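Peroxisomal acyl-coenzyme A oxidase 1 (Arabidopsis thaliana, PDB 1W07) oxidises long- and medium-chain acyl-CoAs to 2-trans-enoyl-CoAs with FAD as cofactor, passing electrons to oxygen to form hydrogen peroxide in peroxisomal beta-oxidation. Local coordinates at residues Tyr135-Gly141 with Thr170-Pro176; Asn219-Ile225 with Asn239-Asp245; Leu149-Leu155 with Val188-Thr194. The protein carries 1 engineered substitution. All coordinates share one frame; numbering follows the deposited sequence.

Interaction 1 of 3, residues Tyr135-Gly141 with Thr170-Pro176; sequences YAQTELG and TASKWWP. With FAD (flavin-adenine dinucleotide), chain I.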
loop_
_atom_site.group_PDB
_atom_site.type_symbol
_atom_site.label_atom_id
_atom_site.label_comp_id
_atom_site.label_asym_id
_atom_site.label_seq_id
_atom_site.Cartn_x
_atom_site.Cartn_y
_atom_site.Cartn_z
ATOM N N TYR B 135 -0.509 26.373 9.203
ATOM C CA TYR B 135 0.727 26.089 9.933
ATOM C C TYR B 135 1.870 25.947 8.926
ATOM O O TYR B 135 2.050 24.880 8.342
ATOM C CB TYR B 135 0.555 24.778 10.711
ATOM C CG TYR B 135 1.583 24.523 11.779
ATOM C CD1 TYR B 135 1.492 25.149 13.021
ATOM C CD2 TYR B 135 2.663 23.663 11.547
ATOM C CE1 TYR B 135 2.447 24.929 14.001
ATOM C CE2 TYR B 135 3.619 23.443 12.531
ATOM C CZ TYR B 135 3.505 24.084 13.751
ATOM O OH TYR B 135 4.470 23.897 14.714
ATOM N N ALA B 136 2.648 27.010 8.734
ATOM C CA ALA B 136 3.735 26.980 7.763
ATOM C C ALA B 136 5.100 26.708 8.384
ATOM O O ALA B 136 5.862 27.628 8.702
ATOM C CB ALA B 136 3.760 28.277 6.966
ATOM N N GLN B 137 5.406 25.430 8.556
ATOM C CA GLN B 137 6.681 25.069 9.141
ATOM C C GLN B 137 7.578 24.404 8.096
ATOM O O GLN B 137 8.634 24.924 7.751
ATOM C CB GLN B 137 6.432 24.144 10.341
ATOM C CG GLN B 137 7.675 23.547 10.982
ATOM C CD GLN B 137 7.352 22.780 12.254
ATOM O OE1 GLN B 137 6.989 23.368 13.271
ATOM N NE2 GLN B 137 7.459 21.456 12.195
ATOM N N THR B 138 7.134 23.265 7.584
ATOM C CA THR B 138 7.896 22.506 6.601
ATOM C C THR B 138 8.316 23.298 5.361
ATOM O O THR B 138 7.586 24.159 4.872
ATOM C CB THR B 138 7.103 21.259 6.168
ATOM O OG1 THR B 138 6.889 20.438 7.320
ATOM C CG2 THR B 138 7.859 20.468 5.113
ATOM N N GLU B 139 9.505 22.983 4.861
ATOM C CA GLU B 139 10.042 23.624 3.673
ATOM C C GLU B 139 10.441 22.526 2.696
ATOM O O GLU B 139 10.425 21.347 3.035
ATOM C CB GLU B 139 11.282 24.474 4.016
ATOM C CG GLU B 139 11.139 25.284 5.306
ATOM C CD GLU B 139 12.303 26.244 5.572
ATOM O OE1 GLU B 139 13.477 25.858 5.386
ATOM O OE2 GLU B 139 12.028 27.384 5.996
ATOM N N LEU B 140 10.802 22.926 1.483
ATOM C CA LEU B 140 11.233 21.982 0.462
ATOM C C LEU B 140 12.366 21.111 0.980
ATOM O O LEU B 140 12.345 19.889 0.836
ATOM C CB LEU B 140 11.708 22.720 -0.795
ATOM C CG LEU B 140 10.660 22.932 -1.891
ATOM C CD1 LEU B 140 11.184 23.889 -2.958
ATOM C CD2 LEU B 140 10.307 21.583 -2.502
ATOM N N GLY B 141 13.355 21.742 1.597
ATOM C CA GLY B 141 14.491 20.992 2.093
ATOM C C GLY B 141 14.427 20.421 3.489
ATOM O O GLY B 141 15.293 19.624 3.845
ATOM N N THR B 170 15.112 26.138 -1.734
ATOM C CA THR B 170 14.861 25.030 -0.815
ATOM C C THR B 170 14.332 25.509 0.541
ATOM O O THR B 170 13.868 24.702 1.353
ATOM C CB THR B 170 16.138 24.170 -0.586
ATOM O OG1 THR B 170 17.193 24.984 -0.047
ATOM C CG2 THR B 170 16.601 23.570 -1.904
ATOM N N ALA B 171 14.388 26.822 0.773
ATOM C CA ALA B 171 13.908 27.407 2.020
ATOM C C ALA B 171 12.405 27.674 1.909
ATOM O O ALA B 171 11.745 27.982 2.900
ATOM C CB ALA B 171 14.655 28.713 2.315
ATOM N N SER B 172 11.879 27.559 0.699
ATOM C CA SER B 172 10.456 27.794 0.455
ATOM C C SER B 172 9.576 26.864 1.296
ATOM O O SER B 172 9.853 25.670 1.401
ATOM C CB SER B 172 10.134 27.576 -1.027
ATOM O OG SER B 172 10.975 28.352 -1.860
ATOM N N LYS B 173 8.517 27.407 1.885
ATOM C CA LYS B 173 7.596 26.602 2.690
ATOM C C LYS B 173 6.950 25.666 1.682
ATOM O O LYS B 173 6.683 26.063 0.547
ATOM C CB LYS B 173 6.534 27.473 3.372
ATOM C CG LYS B 173 7.109 28.397 4.423
ATOM C CD LYS B 173 7.884 27.588 5.457
ATOM C CE LYS B 173 8.567 28.485 6.473
ATOM N NZ LYS B 173 9.336 27.722 7.510
ATOM N N TRP B 174 6.690 24.431 2.090
ATOM C CA TRP B 174 6.142 23.436 1.176
ATOM C C TRP B 174 5.392 22.367 1.971
ATOM O O TRP B 174 5.963 21.763 2.880
ATOM C CB TRP B 174 7.323 22.823 0.400
ATOM C CG TRP B 174 6.963 21.988 -0.798
ATOM C CD1 TRP B 174 6.580 20.673 -0.804
ATOM C CD2 TRP B 174 6.903 22.428 -2.154
ATOM N NE1 TRP B 174 6.281 20.281 -2.078
ATOM C CE2 TRP B 174 6.475 21.335 -2.931
ATOM C CE3 TRP B 174 7.167 23.653 -2.792
ATOM C CZ2 TRP B 174 6.303 21.421 -4.321
ATOM C CZ3 TRP B 174 6.997 23.743 -4.166
ATOM C CH2 TRP B 174 6.565 22.626 -4.920
ATOM N N TRP B 175 4.122 22.179 1.609
ATOM C CA TRP B 175 3.169 21.224 2.204
ATOM C C TRP B 175 2.040 21.778 3.077
ATOM O O TRP B 175 0.986 21.145 3.195
ATOM C CB TRP B 175 3.885 20.104 3.002
ATOM C CG TRP B 175 4.343 18.978 2.124
ATOM C CD1 TRP B 175 5.624 18.629 1.830
ATOM C CD2 TRP B 175 3.503 18.148 1.304
ATOM N NE1 TRP B 175 5.640 17.640 0.864
ATOM C CE2 TRP B 175 4.350 17.331 0.522
ATOM C CE3 TRP B 175 2.115 18.028 1.150
ATOM C CZ2 TRP B 175 3.858 16.409 -0.403
ATOM C CZ3 TRP B 175 1.620 17.106 0.226
ATOM C CH2 TRP B 175 2.493 16.311 -0.539
ATOM N N PRO B 176 2.226 22.957 3.711
ATOM C CA PRO B 176 1.168 23.494 4.564
ATOM C C PRO B 176 -0.267 23.433 4.021
ATOM O O PRO B 176 -0.583 24.034 2.994
ATOM C CB PRO B 176 1.646 24.911 4.839
ATOM C CG PRO B 176 3.144 24.691 4.990
ATOM C CD PRO B 176 3.419 23.830 3.758
HETATM P PA FAD I . 12.442 12.947 5.777
HETATM O O1A FAD I . 12.440 13.220 7.231
HETATM O O2A FAD I . 13.367 13.724 4.925
HETATM O O5B FAD I . 12.696 11.374 5.561
HETATM C C5B FAD I . 12.853 10.824 4.251
HETATM C C4B FAD I . 13.446 9.415 4.341
HETATM O O4B FAD I . 14.697 9.519 5.047
HETATM C C3B FAD I . 12.549 8.490 5.171
HETATM O O3B FAD I . 12.767 7.132 4.781
HETATM C C2B FAD I . 13.065 8.733 6.588
HETATM O O2B FAD I . 12.860 7.570 7.394
HETATM C C1B FAD I . 14.567 8.860 6.318
HETATM N N9A FAD I . 15.239 9.628 7.392
HETATM C C8A FAD I . 15.206 10.952 7.554
HETATM N N7A FAD I . 15.920 11.289 8.628
HETATM C C5A FAD I . 16.408 10.174 9.160
HETATM C C6A FAD I . 17.217 9.906 10.257
HETATM N N6A FAD I . 17.598 10.872 11.086
HETATM N N1A FAD I . 17.582 8.578 10.510
HETATM C C2A FAD I . 17.123 7.558 9.670
HETATM N N3A FAD I . 16.346 7.852 8.643
HETATM C C4A FAD I . 15.981 9.116 8.368
HETATM N N1 FAD I . 4.054 20.573 7.260
HETATM C C2 FAD I . 3.665 21.787 7.840
HETATM O O2 FAD I . 4.509 22.530 8.335
HETATM N N3 FAD I . 2.308 22.145 7.835
HETATM C C4 FAD I . 1.357 21.299 7.251
HETATM O O4 FAD I . 0.165 21.608 7.284
HETATM C C4X FAD I . 1.758 20.106 6.657
HETATM N N5 FAD I . 0.830 19.285 5.997
HETATM C C5X FAD I . 1.223 18.094 5.381
HETATM C C6 FAD I . 0.309 17.357 4.637
HETATM C C7 FAD I . 0.724 16.235 3.930
HETATM C C7M FAD I . -0.308 15.460 3.112
HETATM C C8 FAD I . 2.067 15.842 3.972
HETATM C C8M FAD I . 2.552 14.611 3.204
HETATM C C9 FAD I . 2.974 16.577 4.726
HETATM C C9A FAD I . 2.567 17.703 5.435
HETATM N N10 FAD I . 3.484 18.494 6.140
HETATM C C10 FAD I . 3.097 19.738 6.667
HETATM C "C1'" FAD I . 4.911 18.099 6.247
HETATM C "C2'" FAD I . 5.069 16.991 7.292
HETATM O "O2'" FAD I . 4.499 17.407 8.535
HETATM C "C3'" FAD I . 6.515 16.542 7.524
HETATM O "O3'" FAD I . 7.305 17.664 7.927
HETATM C "C4'" FAD I . 7.148 15.918 6.278
HETATM O "O4'" FAD I . 6.188 15.181 5.517
HETATM C "C5'" FAD I . 8.287 14.993 6.707
HETATM O "O5'" FAD I . 8.781 14.259 5.588
HETATM P P FAD I . 10.247 14.543 4.998
HETATM O O1P FAD I . 10.083 14.823 3.556
HETATM O O2P FAD I . 10.916 15.552 5.849
HETATM O O3P FAD I . 10.953 13.114 5.195
#

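Interaction 2 of 3, residues Asn219-Ile225 with Asn239-Asp245; sequences NITVGDI and NGFLMFD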
loop_
_atom_site.group_PDB
_atom_site.type_symbol
_atom_site.label_atom_id
_atom_site.label_comp_id
_atom_site.label_asym_id
_atom_site.label_seq_id
_atom_site.Cartn_x
_atom_site.Cartn_y
_atom_site.Cartn_z
ATOM N N ASN B 219 5.483 41.155 -1.869
ATOM C CA ASN B 219 6.625 40.276 -1.619
ATOM C C ASN B 219 6.263 38.856 -1.176
ATOM O O ASN B 219 7.120 38.089 -0.721
ATOM C CB ASN B 219 7.556 40.924 -0.599
ATOM C CG ASN B 219 8.102 42.254 -1.088
ATOM O OD1 ASN B 219 8.512 42.375 -2.244
ATOM N ND2 ASN B 219 8.109 43.254 -0.216
ATOM N N ILE B 220 4.994 38.500 -1.326
ATOM C CA ILE B 220 4.524 37.175 -0.957
ATOM C C ILE B 220 4.286 36.333 -2.202
ATOM O O ILE B 220 3.516 36.716 -3.076
ATOM C CB ILE B 220 3.199 37.253 -0.155
ATOM C CG1 ILE B 220 3.438 37.932 1.195
ATOM C CG2 ILE B 220 2.620 35.848 0.051
ATOM C CD1 ILE B 220 4.300 37.123 2.148
ATOM N N THR B 221 4.957 35.186 -2.270
ATOM C CA THR B 221 4.799 34.245 -3.379
ATOM C C THR B 221 4.154 32.999 -2.773
ATOM O O THR B 221 4.769 32.323 -1.948
ATOM C CB THR B 221 6.154 33.879 -3.992
ATOM O OG1 THR B 221 6.763 35.051 -4.541
ATOM C CG2 THR B 221 5.990 32.847 -5.096
ATOM N N VAL B 222 2.915 32.716 -3.168
ATOM C CA VAL B 222 2.188 31.566 -2.635
ATOM C C VAL B 222 1.408 30.817 -3.715
ATOM O O VAL B 222 0.968 31.405 -4.702
ATOM C CB VAL B 222 1.216 32.008 -1.497
ATOM C CG1 VAL B 222 0.181 32.998 -2.041
ATOM C CG2 VAL B 222 0.531 30.798 -0.880
ATOM N N GLY B 223 1.240 29.511 -3.527
ATOM C CA GLY B 223 0.516 28.715 -4.501
ATOM C C GLY B 223 0.348 27.290 -4.013
ATOM O O GLY B 223 0.779 26.959 -2.906
ATOM N N ASP B 224 -0.275 26.461 -4.847
ATOM C CA ASP B 224 -0.524 25.055 -4.540
ATOM C C ASP B 224 0.640 24.213 -5.036
ATOM O O ASP B 224 1.203 24.481 -6.097
ATOM C CB ASP B 224 -1.849 24.630 -5.194
ATOM C CG ASP B 224 -2.235 23.198 -4.882
ATOM O OD1 ASP B 224 -1.782 22.290 -5.609
ATOM O OD2 ASP B 224 -2.983 22.980 -3.904
ATOM N N ILE B 225 1.000 23.175 -4.281
ATOM C CA ILE B 225 2.143 22.340 -4.662
ATOM C C ILE B 225 1.850 21.241 -5.682
ATOM O O ILE B 225 2.775 20.579 -6.156
ATOM C CB ILE B 225 2.787 21.679 -3.437
ATOM C CG1 ILE B 225 1.783 20.734 -2.751
ATOM C CG2 ILE B 225 3.266 22.745 -2.464
ATOM C CD1 ILE B 225 2.419 19.887 -1.670
ATOM N N ASN B 239 -2.606 22.212 -0.309
ATOM C CA ASN B 239 -1.277 22.205 0.297
ATOM C C ASN B 239 -0.446 23.136 -0.564
ATOM O O ASN B 239 -0.471 23.051 -1.800
ATOM C CB ASN B 239 -0.679 20.793 0.311
ATOM C CG ASN B 239 -1.447 19.855 1.219
ATOM O OD1 ASN B 239 -2.290 19.089 0.764
ATOM N ND2 ASN B 239 -1.179 19.939 2.521
ATOM N N GLY B 240 0.284 24.046 0.062
ATOM C CA GLY B 240 1.007 24.979 -0.768
ATOM C C GLY B 240 2.447 25.271 -0.477
ATOM O O GLY B 240 3.090 24.643 0.366
ATOM N N PHE B 241 2.970 26.223 -1.232
ATOM C CA PHE B 241 4.338 26.644 -1.035
ATOM C C PHE B 241 4.256 28.121 -0.690
ATOM O O PHE B 241 3.223 28.758 -0.903
ATOM C CB PHE B 241 5.167 26.384 -2.297
ATOM C CG PHE B 241 4.640 27.060 -3.521
ATOM C CD1 PHE B 241 4.888 28.411 -3.754
ATOM C CD2 PHE B 241 3.911 26.336 -4.463
ATOM C CE1 PHE B 241 4.414 29.033 -4.923
ATOM C CE2 PHE B 241 3.438 26.940 -5.621
ATOM C CZ PHE B 241 3.694 28.302 -5.850
ATOM N N LEU B 242 5.329 28.663 -0.136
ATOM C CA LEU B 242 5.333 30.065 0.259
ATOM C C LEU B 242 6.752 30.577 0.362
ATOM O O LEU B 242 7.590 29.964 1.018
ATOM C CB LEU B 242 4.635 30.229 1.612
ATOM C CG LEU B 242 4.678 31.600 2.313
ATOM C CD1 LEU B 242 4.039 32.657 1.434
ATOM C CD2 LEU B 242 3.942 31.506 3.639
ATOM N N MET B 243 7.015 31.704 -0.287
ATOM C CA MET B 243 8.339 32.312 -0.263
ATOM C C MET B 243 8.169 33.775 0.161
ATOM O O MET B 243 7.184 34.421 -0.197
ATOM C CB MET B 243 9.001 32.252 -1.655
ATOM C CG MET B 243 9.236 30.840 -2.242
ATOM S SD MET B 243 10.423 30.787 -3.641
ATOM C CE MET B 243 9.565 31.741 -4.870
ATOM N N PHE B 244 9.117 34.290 0.937
ATOM C CA PHE B 244 9.064 35.674 1.378
ATOM C C PHE B 244 10.261 36.432 0.813
ATOM O O PHE B 244 11.396 35.967 0.925
ATOM C CB PHE B 244 9.103 35.772 2.902
ATOM C CG PHE B 244 8.173 34.828 3.600
ATOM C CD1 PHE B 244 8.555 33.513 3.848
ATOM C CD2 PHE B 244 6.927 35.256 4.032
ATOM C CE1 PHE B 244 7.713 32.638 4.516
ATOM C CE2 PHE B 244 6.074 34.389 4.706
ATOM C CZ PHE B 244 6.468 33.079 4.948
ATOM N N ASP B 245 10.014 37.582 0.191
ATOM C CA ASP B 245 11.106 38.397 -0.340
ATOM C C ASP B 245 11.256 39.561 0.638
ATOM O O ASP B 245 10.729 40.645 0.411
ATOM C CB ASP B 245 10.782 38.932 -1.741
ATOM C CG ASP B 245 11.974 39.636 -2.385
ATOM O OD1 ASP B 245 12.949 39.911 -1.660
ATOM O OD2 ASP B 245 11.945 39.910 -3.606
HETATM O O HOH W 1 9.563 40.674 -4.107
#

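Interaction 3 of 3, residues Leu149-Leu155 with Val188-Thr194; sequences LETTATL and VYARLIT. Engineered in segment 149-155: Leu155 (natural residue Phe).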
loop_
_atom_site.group_PDB
_atom_site.type_symbol
_atom_site.label_atom_id
_atom_site.label_comp_id
_atom_site.label_asym_id
_atom_site.label_seq_id
_atom_site.Cartn_x
_atom_site.Cartn_y
_atom_site.Cartn_z
ATOM N N LEU B 149 15.403 24.281 9.404
ATOM C CA LEU B 149 14.666 25.264 8.599
ATOM C C LEU B 149 15.602 26.396 8.192
ATOM O O LEU B 149 16.439 26.817 8.996
ATOM C CB LEU B 149 13.485 25.849 9.382
ATOM C CG LEU B 149 12.389 24.857 9.776
ATOM C CD1 LEU B 149 11.239 25.607 10.440
ATOM C CD2 LEU B 149 11.917 24.098 8.534
ATOM N N GLU B 150 15.446 26.875 6.954
ATOM C CA GLU B 150 16.278 27.940 6.387
ATOM C C GLU B 150 15.623 29.320 6.409
ATOM O O GLU B 150 16.314 30.336 6.343
ATOM C CB GLU B 150 16.650 27.611 4.933
ATOM C CG GLU B 150 17.342 26.274 4.744
ATOM C CD GLU B 150 17.696 25.992 3.300
ATOM O OE1 GLU B 150 18.513 26.748 2.722
ATOM O OE2 GLU B 150 17.157 25.018 2.732
ATOM N N THR B 151 14.298 29.368 6.480
ATOM C CA THR B 151 13.621 30.661 6.499
ATOM C C THR B 151 14.134 31.473 7.690
ATOM O O THR B 151 14.314 30.944 8.787
ATOM C CB THR B 151 12.085 30.485 6.577
ATOM O OG1 THR B 151 11.647 29.742 5.434
ATOM C CG2 THR B 151 11.376 31.861 6.583
ATOM N N THR B 152 14.392 32.754 7.469
ATOM C CA THR B 152 14.897 33.594 8.542
ATOM C C THR B 152 13.944 34.703 8.944
ATOM O O THR B 152 13.129 35.153 8.145
ATOM C CB THR B 152 16.248 34.236 8.155
ATOM O OG1 THR B 152 16.085 34.996 6.958
ATOM C CG2 THR B 152 17.284 33.180 7.912
ATOM N N ALA B 153 14.061 35.125 10.202
ATOM C CA ALA B 153 13.266 36.211 10.753
ATOM C C ALA B 153 14.251 37.124 11.497
ATOM O O ALA B 153 14.608 36.862 12.652
ATOM C CB ALA B 153 12.202 35.661 11.703
ATOM N N THR B 154 14.704 38.183 10.830
ATOM C CA THR B 154 15.671 39.108 11.421
ATOM C C THR B 154 15.015 40.407 11.874
ATOM O O THR B 154 14.329 41.076 11.096
ATOM C CB THR B 154 16.796 39.444 10.416
ATOM O OG1 THR B 154 17.202 38.243 9.746
ATOM C CG2 THR B 154 18.009 40.051 11.142
ATOM N N LEU B 155 15.225 40.768 13.135
ATOM C CA LEU B 155 14.629 41.986 13.674
ATOM C C LEU B 155 15.275 43.248 13.121
ATOM O O LEU B 155 16.478 43.282 12.874
ATOM C CB LEU B 155 14.737 42.003 15.200
ATOM C CG LEU B 155 14.162 43.259 15.880
ATOM C CD1 LEU B 155 12.659 43.345 15.621
ATOM C CD2 LEU B 155 14.451 43.211 17.373
ATOM N N VAL B 188 4.279 31.349 10.765
ATOM C CA VAL B 188 5.497 30.944 10.065
ATOM C C VAL B 188 6.656 30.666 11.025
ATOM O O VAL B 188 6.894 31.428 11.962
ATOM C CB VAL B 188 5.950 32.026 9.054
ATOM C CG1 VAL B 188 7.244 31.575 8.331
ATOM C CG2 VAL B 188 4.808 32.323 8.064
ATOM N N TYR B 189 7.366 29.562 10.793
ATOM C CA TYR B 189 8.500 29.202 11.632
ATOM C C TYR B 189 9.809 29.475 10.890
ATOM O O TYR B 189 9.999 29.054 9.749
ATOM C CB TYR B 189 8.402 27.732 12.084
ATOM C CG TYR B 189 7.285 27.516 13.084
ATOM C CD1 TYR B 189 5.971 27.320 12.657
ATOM C CD2 TYR B 189 7.521 27.606 14.461
ATOM C CE1 TYR B 189 4.921 27.224 13.571
ATOM C CE2 TYR B 189 6.473 27.522 15.383
ATOM C CZ TYR B 189 5.175 27.334 14.932
ATOM O OH TYR B 189 4.129 27.311 15.825
ATOM N N ALA B 190 10.694 30.211 11.550
ATOM C CA ALA B 190 11.974 30.583 10.965
ATOM C C ALA B 190 13.005 30.783 12.057
ATOM O O ALA B 190 12.670 30.856 13.241
ATOM C CB ALA B 190 11.821 31.877 10.155
ATOM N N ARG B 191 14.261 30.875 11.645
ATOM C CA ARG B 191 15.363 31.083 12.570
ATOM C C ARG B 191 15.279 32.512 13.090
ATOM O O ARG B 191 15.290 33.469 12.311
ATOM C CB ARG B 191 16.694 30.870 11.845
ATOM C CG ARG B 191 16.720 29.629 10.956
ATOM C CD ARG B 191 18.148 29.221 10.613
ATOM N NE ARG B 191 18.810 28.638 11.774
ATOM C CZ ARG B 191 18.694 27.366 12.144
ATOM N NH1 ARG B 191 17.954 26.520 11.435
ATOM N NH2 ARG B 191 19.296 26.945 13.250
ATOM N N LEU B 192 15.186 32.661 14.404
ATOM C CA LEU B 192 15.103 33.987 15.010
ATOM C C LEU B 192 16.492 34.636 14.992
ATOM O O LEU B 192 17.431 34.145 15.619
ATOM C CB LEU B 192 14.592 33.869 16.448
ATOM C CG LEU B 192 13.963 35.104 17.096
ATOM C CD1 LEU B 192 13.544 34.758 18.513
ATOM C CD2 LEU B 192 14.941 36.261 17.107
ATOM N N ILE B 193 16.614 35.739 14.266
ATOM C CA ILE B 193 17.882 36.441 14.173
ATOM C C ILE B 193 17.771 37.845 14.767
ATOM O O ILE B 193 16.917 38.639 14.363
ATOM C CB ILE B 193 18.353 36.546 12.709
ATOM C CG1 ILE B 193 18.440 35.154 12.075
ATOM C CG2 ILE B 193 19.713 37.192 12.654
ATOM C CD1 ILE B 193 18.871 35.180 10.609
ATOM N N THR B 194 18.628 38.132 15.742
ATOM C CA THR B 194 18.655 39.435 16.400
ATOM C C THR B 194 20.015 39.622 17.066
ATOM O O THR B 194 20.607 38.666 17.577
ATOM C CB THR B 194 17.540 39.560 17.464
ATOM O OG1 THR B 194 17.523 40.894 17.981
ATOM C CG2 THR B 194 17.770 38.589 18.606
#

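Interaction 1 of 3, residues Tyr135-Gly141 with Thr170-Pro176
Lys173 and Glu139 bring their charged ends together beside the loop that holds the flavin. The lysine chain turns at its second torsion (chi2 -56°) and then extends, lying alongside the 135-141 backbone and bringing NZ to Gln137 O at 2.9 Å and Glu139 OE2 at 3.1 Å. That carboxylate oxygen is met on its anti side, somewhat out of plane, and also bonds Thr151; NZ has a further acceptor in Tyr189 O. A lysine suits this buried place because its ammonium group can offer N-H to three acceptors and offset the Glu139 charge. A methionine in its place would probably leave the Glu139 carboxylate without its countercharge and Gln137 O without its donor. Leu140 lays CD2 over one face of Trp174, 3.8 Å from the centroid of the five-membered ring, a CH-pi contact. Trp175 turns one face to the flavin, its CE3 lying 3.6 Å from FAD C8. Thr138 grips the cofactor with its backbone N and its hydroxyl: the N gives a nearly straight bond to FAD O2, and OG1 donates to FAD N1 at 2.8 Å while accepting from FAD O3'. Tyr135 O receives FAD N3. Trp174 N bonds Thr138 O. Strand 133-136 lies parallel to strand 185-194, strand 173-174 pairs with strand 240-244, helix 98-113 packs on Tyr135, and His402 and Phe630 of the second subunit meet Trp174.

Interaction 2 of 3, residues Asn219-Ile225 with Asn239-Asp245
Phe241 lays its ring over Gly223, whose CA sits 3.8 Å from the ring centroid in a CH-pi contact. Its CG occupies the crowded position between backbone N and carbonyl carbon (chi1 58°), which folds the ring across the neighbouring strand. A glycine fits beneath it because any CB there would collide with CZ. The ring's rim is met near its plane by Thr221 CG2 and Ile225 CG2. Beside it, Thr221 and Met243 run in the same direction, CG2 and CE 3.7 Å apart. The face of Ile220, Val222, Leu242 and Phe244 is apolar within the two strands: Ile220 CG2 touches Leu242 CD1 at 3.8 Å, Val222 CB lies 4.1 Å from Leu242 CD1, and Ile220 CD1 reaches Phe244 CD2 at 3.7 Å. Branched and large apolar residues suit it, because Ile220 also packs on Val247 and Phe244 on Ile164.

Next comes the backbone ladder. Thr221 and Met243 form a hydrogen-bonded antiparallel pair, Met243 N lying 2.9 Å from Thr221 O; Gly223 and Phe241 form another, in which the bond from Gly223 N is weak. At the outer end, a water donates to both Asn219 OD1 and Asp245 OD2. At the inner end Ile225 N bonds Asn239 O, while Asn239 ND2 turns to Trp175 O, close to the FAD. Asp224 OD1 is held by Gly226 N and by a salt bridge from Arg58.

Strand 240-244 lies between 220-224 and 173-174 in an antiparallel sheet of three; strands 161-165 and 247-250 carry Ile164 and Val247, and Phe630 of the second subunit meets Phe241 edge-to-face.

Interaction 3 of 3, residues Leu149-Leu155 with Val188-Thr194
Two parallel strands of the beta domain, 152-156 and 185-194, make this contact within the mixed sheet of the acyl-CoA dehydrogenase-like middle region, where Thr152, Ala153 and Thr154 pair with Arg191, Leu192 and Ile193. Their short axes cross at -39°. Backbone bonds zigzag between them, Ala153 O taking Ile193 N at 2.8 Å. Arg191 curls back at chi3 (73°) to bring NH1 to Leu149 O at 2.9 Å; that oxygen lies in the guanidinium plane, and NH1 in the carbonyl plane. Gln147 O is a second acceptor for NH1, and Asp198 forms a salt bridge with NE, so a planar multiple donor suits this turn into the strand. On the same face as Arg191, Ile193 sets its branches beside two threonines, at a slant to both: CD1 meets Thr152 CG2 at 3.7 Å, and CG2 meets Thr154 CG2 at 3.7 Å. Beta-branched residues fit such extended strands. Ala153 and Leu192 take the other face. Ala190 points its CB at the partner segment, 4.1 Å from Ala153 CB, where a small side chain suits the close Thr151 backbone. The engineered Leu155 runs alongside Thr194, its CD2 3.9 Å from Thr194 OG1, which bonds Gly265 O. Strand 161-165 lies antiparallel to 152-156, strand 197-207 antiparallel to 185-194, and strand 133-136 runs parallel to the latter near Tyr189.

Interactions 1 and 3 are buried, whereas interaction 2 is partly so, its Asn219-Asp245 end reaching solvent. Interaction 1 joins the two sheets: its strand 133-136 belongs with strand 185-194 of interaction 3, and its strand 173-174 borders strand 240-244 of interaction 2. The charged pair of interaction 1 touches interaction 3 through Thr151 and Tyr189, while Phe244 of interaction 2 packs on Val188 of interaction 3. Chemistry follows place: cofactor bonds and buried charge in interaction 1, an apolar and aromatic antiparallel ladder in interaction 2, and parallel strands braced by an arginine whose guanidinium bonds backbone carbonyls in interaction 3. Only interactions 1 and 2 meet the second subunit.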